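Local coordinates for protein superoxide dismutase [Fe] (PDB 1COJ) that converts superoxide radicals to hydrogen peroxide and oxygen at an iron centre, one iron ion bound per subunit of a homotetramer, at residues Asn116-Ala121 and Ile160-Tyr165; Ala120-Phe125 and Pro179-Phe184; Lys102-Glu105 and Gly110-Ala113. One frame throughout, in Å; residues are numbered along the deposited sequence.

How the contacts relate
Along the chain, contact 3 comes first: helix 98-107 ends and helix 111-124 begins after a short turn, and only four residues separate its two segments. Contacts 1 and 2 both start further along helix 111-124 and share Ala120 and Ala121. Contact 1 closes the excursion through strands 128-134 and 139-145 when strand 157-163 returns to pack against the helix; contact 2 closes a longer one, past the iron ligands Asp163 and His167, at helix 177-186. Contact 3 thus stands in series before the other two, about 16 and 18 Å from them between centres, while contacts 1 and 2 touch. Together they tie helix 111-124 to two helices and a sheet strand of the C-terminal domain.

Contact 1: Asn116-Ala121 and Ile160-Tyr165; sequences NELKAA and IVIDTY. With FE (Fe (III) ion), chain B.
Asp163 OD1, at the end of the strand whose Ile160 and Ile162 pack on Leu118, accepts two bonds. Tyr165 N reaches it at 3.0 Å, making an Asx turn. The N-H arrives 47° above the carboxylate plane, nearly straight at 162°. The second donor, weaker, is the water whose O lies 2.0 Å from the iron(III) ion. OD2 of the same carboxylate binds the metal directly, alongside His27, His81 and His167, consistent with the turn holding the orientation of a first-shell ligand.

The interface with helix 111-124 is purely apolar. Leu118 splits its two methyls between Ile160 and Ile162, which face the helix from either side of Val161 in the sequence. Leu118 CD1 lies across the Ile160 side chain, 4.1 Å from Ile160 CD1 and 4.2 Å from Ile160 CG2, while Leu118 CD2 approaches Ile162 CD1 at 4.4 Å. With Ile160 CG2 anti to the backbone N and CG1 beside it (chi1 -64°), both branches face the leucine.

Such helix-on-sheet packing belongs to the C-terminal domain of iron/manganese superoxide dismutases. Val161 turns the other way, onto Leu83 of helix 63-86. Leu131 of strand 128-134 touches Leu118 and Ile160, and helix 177-186 covers the flank with Phe184 on Ile162 and Phe185 on Leu118, its Tyr180 OH bonding to Asp163 O.

Contact 2: Ala120-Phe125 and Pro179-Phe184; sequences AAAMAF and PYIDAF
Ile181 projects from helix 177-186 towards Ala122 and Met123 of helix 111-124, a helix-to-helix contact in the C-terminal domain of the iron/manganese superoxide dismutase fold. One methyl does most of the touching. Ile181 CD1 lies 3.6 Å from Ala122 CB and 3.7 Å from Met123 SD, and the two neighbours come at it from directions roughly at right angles. The isoleucine reaches this far because CG1 stands anti to the carbonyl carbon and the chain then runs out extended (chi2 169°), which sets CD1 at the end of a straight arm; CG1 itself follows behind, 4.1 Å from Ala122 CB.

Against that straight arm Met123 is folded. Its chain bends at both chi2 (-61°) and chi3 (-70°), bringing the sulfur alongside the isoleucine methyl, while Met123 CG passes Ile181 CD1 at 3.9 Å. Ala122 aims its short side chain directly at the other helix and Met123 leaves its helix more obliquely, so the pair forms a corner into which the methyl fits. Consistent with the small alanine, Ala122 CA and Ile181 CA are 7.5 Å apart.

Polar links beside the apolar contact join the same two helices: Lys119 makes a salt bridge with Asp182, and Arg177 donates from NH1 to Ala122 O. Met123 also rests on Arg177 and Pro178, one turn before Ile181. On its other side helix 111-124 meets a second subunit, whose Arg65 donates to Ala124 O. Where the helix ends, the Phe125 ring carries Ala121 O at its edge, in the ring plane, with Phe125 CD2 3.3 Å from that oxygen.

Contact 3: Lys102-Glu105 and Gly110-Ala113; sequences KKIE and GLDA
Ile104 CG2 lies over one face of the flat peptide group between Gly110 and Leu111, almost straight above the carbonyl oxygen, Gly110 O, at 3.5 Å. The motif is a tight helix-to-helix connection, in which helix 98-107 ends and helix 111-124 begins after a very short link, with Gly110 at the N-cap position. On the opposite face of the same peptide Asp112 OD1 stands over the carbon, 3.6 Å from Gly110 C. The unit is thus sandwiched between a methyl of one helix and a carboxylate oxygen of the next.

The connection lies in the C-terminal domain of this superoxide dismutase, away from the iron. Gly110 has a positive phi (145°) and an extended psi, a combination suited to a residue without a side chain, and the absence of CB leaves room for the Asp112 carboxylate. The glycine backbone also comes close to the helix before it, Gly110 N standing 3.7 Å from Glu105 CA.

Ile104 holds CG2 anti to its backbone N, which turns this branch to the second helix; beyond the peptide it meets Leu111 CD1 at 4.3 Å. Ile104 also packs on Leu140, so it joins the connection to strand 139-145, outermost in this chain's sheet. Lys103, next to it, extends to Asp107 and Gly138 O.

Around this contact the charged groups lie at the surface. Lys102 NZ and Glu105 OE2 form a long, weak salt bridge along the first helix. In the first turn of the second, Ala113 N donates to Asp112 OD1 over 2.7 Å, on the anti side of the carboxylate and 32° out of its plane, the N-H...O angle bent to 131°.

Contact 1: Asn116-Ala121 and Ile160-Tyr165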
# COMPACT_ATOMS: atom_id res chain seq x y z
N ASN A 116 0.04 27.25 4.86
CA ASN A 116 0.26 26.44 6.05
C ASN A 116 -0.22 25.02 5.80
O ASN A 116 0.43 24.05 6.21
CB ASN A 116 -0.48 27.06 7.24
CG ASN A 116 -0.28 26.28 8.53
OD1 ASN A 116 0.84 26.19 9.05
ND2 ASN A 116 -1.36 25.73 9.06
N GLU A 117 -1.34 24.90 5.10
CA GLU A 117 -1.92 23.61 4.78
C GLU A 117 -1.01 22.83 3.84
O GLU A 117 -0.79 21.63 4.03
CB GLU A 117 -3.30 23.79 4.16
CG GLU A 117 -4.18 22.55 4.19
CD GLU A 117 -4.55 22.11 5.61
OE1 GLU A 117 -4.91 20.93 5.79
OE2 GLU A 117 -4.48 22.94 6.54
N LEU A 118 -0.47 23.51 2.83
CA LEU A 118 0.42 22.86 1.88
C LEU A 118 1.72 22.40 2.52
O LEU A 118 2.17 21.28 2.26
CB LEU A 118 0.73 23.78 0.69
CG LEU A 118 -0.16 23.60 -0.55
CD1 LEU A 118 0.23 24.62 -1.61
CD2 LEU A 118 -0.03 22.17 -1.09
N LYS A 119 2.31 23.24 3.36
CA LYS A 119 3.55 22.89 4.04
C LYS A 119 3.32 21.69 4.95
O LYS A 119 4.14 20.78 5.02
CB LYS A 119 4.09 24.07 4.85
CG LYS A 119 4.51 25.27 4.02
CD LYS A 119 5.11 26.34 4.93
CE LYS A 119 5.42 27.63 4.18
NZ LYS A 119 6.42 27.48 3.09
N ALA A 120 2.16 21.68 5.62
CA ALA A 120 1.81 20.59 6.52
C ALA A 120 1.69 19.26 5.76
O ALA A 120 2.26 18.25 6.18
CB ALA A 120 0.50 20.90 7.24
N ALA A 121 0.98 19.28 4.63
CA ALA A 121 0.81 18.09 3.81
C ALA A 121 2.15 17.62 3.27
O ALA A 121 2.42 16.42 3.22
CB ALA A 121 -0.16 18.37 2.65
N ILE A 160 -0.95 22.96 -7.88
CA ILE A 160 0.39 23.04 -7.29
C ILE A 160 0.80 21.63 -6.86
O ILE A 160 0.05 20.95 -6.15
CB ILE A 160 0.44 23.98 -6.07
CG1 ILE A 160 0.13 25.42 -6.49
CG2 ILE A 160 1.82 23.90 -5.39
CD1 ILE A 160 0.13 26.42 -5.34
N VAL A 161 1.98 21.19 -7.30
CA VAL A 161 2.48 19.86 -6.99
C VAL A 161 3.87 19.92 -6.36
O VAL A 161 4.81 20.44 -6.96
CB VAL A 161 2.54 18.99 -8.27
CG1 VAL A 161 3.07 17.61 -7.96
CG2 VAL A 161 1.16 18.88 -8.91
N ILE A 162 4.00 19.39 -5.15
CA ILE A 162 5.27 19.38 -4.44
C ILE A 162 5.77 17.95 -4.27
O ILE A 162 5.08 17.10 -3.71
CB ILE A 162 5.17 20.01 -3.03
CG1 ILE A 162 4.49 21.38 -3.10
CG2 ILE A 162 6.57 20.16 -2.42
CD1 ILE A 162 4.34 22.07 -1.75
N ASP A 163 6.96 17.68 -4.79
CA ASP A 163 7.59 16.37 -4.69
C ASP A 163 8.24 16.25 -3.31
O ASP A 163 9.08 17.07 -2.96
CB ASP A 163 8.67 16.23 -5.77
CG ASP A 163 9.18 14.80 -5.91
OD1 ASP A 163 8.75 13.92 -5.14
OD2 ASP A 163 9.99 14.55 -6.82
N THR A 164 7.85 15.23 -2.54
CA THR A 164 8.45 15.04 -1.22
C THR A 164 9.31 13.79 -1.16
O THR A 164 9.74 13.37 -0.09
CB THR A 164 7.40 15.05 -0.07
OG1 THR A 164 6.48 13.96 -0.23
CG2 THR A 164 6.62 16.36 -0.07
N TYR A 165 9.53 13.15 -2.31
CA TYR A 165 10.40 11.98 -2.36
C TYR A 165 11.77 12.48 -1.94
O TYR A 165 12.15 13.60 -2.27
CB TYR A 165 10.51 11.43 -3.78
CG TYR A 165 9.51 10.36 -4.14
CD1 TYR A 165 9.91 9.04 -4.35
CD2 TYR A 165 8.15 10.66 -4.31
CE1 TYR A 165 9.00 8.04 -4.73
CE2 TYR A 165 7.22 9.68 -4.68
CZ TYR A 165 7.65 8.37 -4.89
OH TYR A 165 6.76 7.39 -5.29
FE FE B . 10.75 13.07 -7.84
O HOH W 1 9.33 11.88 -7.08

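Contact 2: Ala120-Phe125 and Pro179-Phe184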
# COMPACT_ATOMS: atom_id res chain seq x y z
N ALA A 120 2.16 21.68 5.62
CA ALA A 120 1.81 20.59 6.52
C ALA A 120 1.69 19.26 5.76
O ALA A 120 2.26 18.25 6.18
CB ALA A 120 0.50 20.90 7.24
N ALA A 121 0.98 19.28 4.63
CA ALA A 121 0.81 18.09 3.81
C ALA A 121 2.15 17.62 3.27
O ALA A 121 2.42 16.42 3.22
CB ALA A 121 -0.16 18.37 2.65
N ALA A 122 3.02 18.56 2.90
CA ALA A 122 4.34 18.24 2.39
C ALA A 122 5.20 17.57 3.46
O ALA A 122 6.05 16.73 3.16
CB ALA A 122 5.03 19.49 1.86
N MET A 123 4.98 17.95 4.72
CA MET A 123 5.72 17.37 5.83
C MET A 123 5.12 16.04 6.28
O MET A 123 5.83 15.18 6.80
CB MET A 123 5.76 18.34 7.02
CG MET A 123 6.71 19.53 6.86
SD MET A 123 8.43 19.02 6.66
CE MET A 123 8.81 18.42 8.26
N ALA A 124 3.82 15.88 6.09
CA ALA A 124 3.10 14.68 6.50
C ALA A 124 3.11 13.53 5.51
O ALA A 124 2.88 12.38 5.90
CB ALA A 124 1.66 15.03 6.87
N PHE A 125 3.37 13.82 4.23
CA PHE A 125 3.37 12.78 3.22
C PHE A 125 4.70 12.34 2.63
O PHE A 125 5.62 13.13 2.45
CB PHE A 125 2.33 13.07 2.15
CG PHE A 125 0.94 12.87 2.65
CD1 PHE A 125 0.31 11.64 2.54
CD2 PHE A 125 0.30 13.89 3.35
CE1 PHE A 125 -0.94 11.42 3.12
CE2 PHE A 125 -0.94 13.69 3.93
CZ PHE A 125 -1.56 12.45 3.82
N PRO A 179 13.40 23.42 4.87
CA PRO A 179 14.04 24.45 4.04
C PRO A 179 13.80 24.22 2.55
O PRO A 179 13.78 25.18 1.78
CB PRO A 179 15.52 24.34 4.43
CG PRO A 179 15.66 22.93 4.89
CD PRO A 179 14.41 22.71 5.68
N TYR A 180 13.62 22.97 2.16
CA TYR A 180 13.36 22.64 0.76
C TYR A 180 11.97 23.14 0.36
O TYR A 180 11.80 23.70 -0.73
CB TYR A 180 13.48 21.12 0.54
CG TYR A 180 12.69 20.60 -0.65
CD1 TYR A 180 13.04 20.93 -1.96
CD2 TYR A 180 11.59 19.76 -0.45
CE1 TYR A 180 12.31 20.45 -3.05
CE2 TYR A 180 10.85 19.27 -1.53
CZ TYR A 180 11.21 19.62 -2.83
OH TYR A 180 10.48 19.13 -3.89
N ILE A 181 11.00 22.96 1.25
CA ILE A 181 9.64 23.41 0.98
C ILE A 181 9.61 24.93 0.81
O ILE A 181 8.96 25.45 -0.08
CB ILE A 181 8.67 22.97 2.10
CG1 ILE A 181 8.67 21.44 2.22
CG2 ILE A 181 7.26 23.46 1.80
CD1 ILE A 181 7.96 20.91 3.46
N ASP A 182 10.36 25.63 1.66
CA ASP A 182 10.43 27.09 1.57
C ASP A 182 11.04 27.49 0.23
O ASP A 182 10.54 28.40 -0.44
CB ASP A 182 11.28 27.67 2.71
CG ASP A 182 10.61 27.54 4.07
OD1 ASP A 182 9.36 27.52 4.12
OD2 ASP A 182 11.34 27.45 5.08
N ALA A 183 12.10 26.80 -0.17
CA ALA A 183 12.77 27.08 -1.44
C ALA A 183 11.82 26.86 -2.61
O ALA A 183 11.80 27.64 -3.55
CB ALA A 183 14.02 26.21 -1.59
N PHE A 184 11.00 25.81 -2.53
CA PHE A 184 10.03 25.52 -3.58
C PHE A 184 9.09 26.71 -3.78
O PHE A 184 8.84 27.15 -4.90
CB PHE A 184 9.21 24.25 -3.25
CG PHE A 184 8.12 23.97 -4.24
CD1 PHE A 184 8.37 23.19 -5.37
CD2 PHE A 184 6.84 24.50 -4.06
CE1 PHE A 184 7.36 22.96 -6.30
CE2 PHE A 184 5.83 24.26 -4.99
CZ PHE A 184 6.09 23.49 -6.11

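Contact 3: Lys102-Glu105 and Gly110-Ala113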
# COMPACT_ATOMS: atom_id res chain seq x y z
N LYS A 102 -9.43 34.41 -4.41
CA LYS A 102 -10.79 34.39 -3.89
C LYS A 102 -11.29 32.98 -3.61
O LYS A 102 -11.93 32.73 -2.58
CB LYS A 102 -11.74 35.10 -4.86
CG LYS A 102 -13.13 35.38 -4.30
CD LYS A 102 -13.08 36.22 -3.01
CE LYS A 102 -12.44 37.59 -3.25
NZ LYS A 102 -12.33 38.39 -1.99
N LYS A 103 -10.99 32.05 -4.52
CA LYS A 103 -11.40 30.66 -4.36
C LYS A 103 -10.70 30.05 -3.14
O LYS A 103 -11.33 29.35 -2.34
CB LYS A 103 -11.04 29.87 -5.62
CG LYS A 103 -11.67 28.48 -5.68
CD LYS A 103 -12.86 28.47 -6.62
CE LYS A 103 -13.51 27.09 -6.72
NZ LYS A 103 -14.31 26.75 -5.52
N ILE A 104 -9.41 30.32 -3.01
CA ILE A 104 -8.62 29.83 -1.88
C ILE A 104 -9.21 30.37 -0.58
O ILE A 104 -9.29 29.67 0.43
CB ILE A 104 -7.13 30.27 -1.99
CG1 ILE A 104 -6.42 29.48 -3.09
CG2 ILE A 104 -6.42 30.11 -0.65
CD1 ILE A 104 -4.99 29.90 -3.31
N GLU A 105 -9.63 31.63 -0.63
CA GLU A 105 -10.20 32.28 0.52
C GLU A 105 -11.48 31.59 0.98
O GLU A 105 -11.62 31.27 2.16
CB GLU A 105 -10.47 33.74 0.19
CG GLU A 105 -10.65 34.62 1.41
CD GLU A 105 -10.88 36.07 1.05
OE1 GLU A 105 -11.58 36.76 1.82
OE2 GLU A 105 -10.36 36.53 -0.00
N GLY A 110 -7.92 31.33 3.24
CA GLY A 110 -7.02 32.43 2.93
C GLY A 110 -5.67 31.94 2.48
O GLY A 110 -5.36 30.76 2.65
N LEU A 111 -4.88 32.83 1.89
CA LEU A 111 -3.55 32.47 1.41
C LEU A 111 -2.69 31.95 2.54
O LEU A 111 -1.96 30.97 2.38
CB LEU A 111 -2.85 33.66 0.74
CG LEU A 111 -2.95 33.78 -0.78
CD1 LEU A 111 -4.40 33.83 -1.22
CD2 LEU A 111 -2.20 35.01 -1.26
N ASP A 112 -2.81 32.58 3.70
CA ASP A 112 -2.05 32.17 4.87
C ASP A 112 -2.40 30.75 5.31
O ASP A 112 -1.51 29.94 5.55
CB ASP A 112 -2.22 33.17 6.03
CG ASP A 112 -3.68 33.55 6.32
OD1 ASP A 112 -4.62 32.99 5.72
OD2 ASP A 112 -3.89 34.44 7.17
N ALA A 113 -3.69 30.45 5.34
CA ALA A 113 -4.16 29.13 5.74
C ALA A 113 -3.73 28.09 4.70
O ALA A 113 -3.30 27.00 5.06
CB ALA A 113 -5.68 29.14 5.88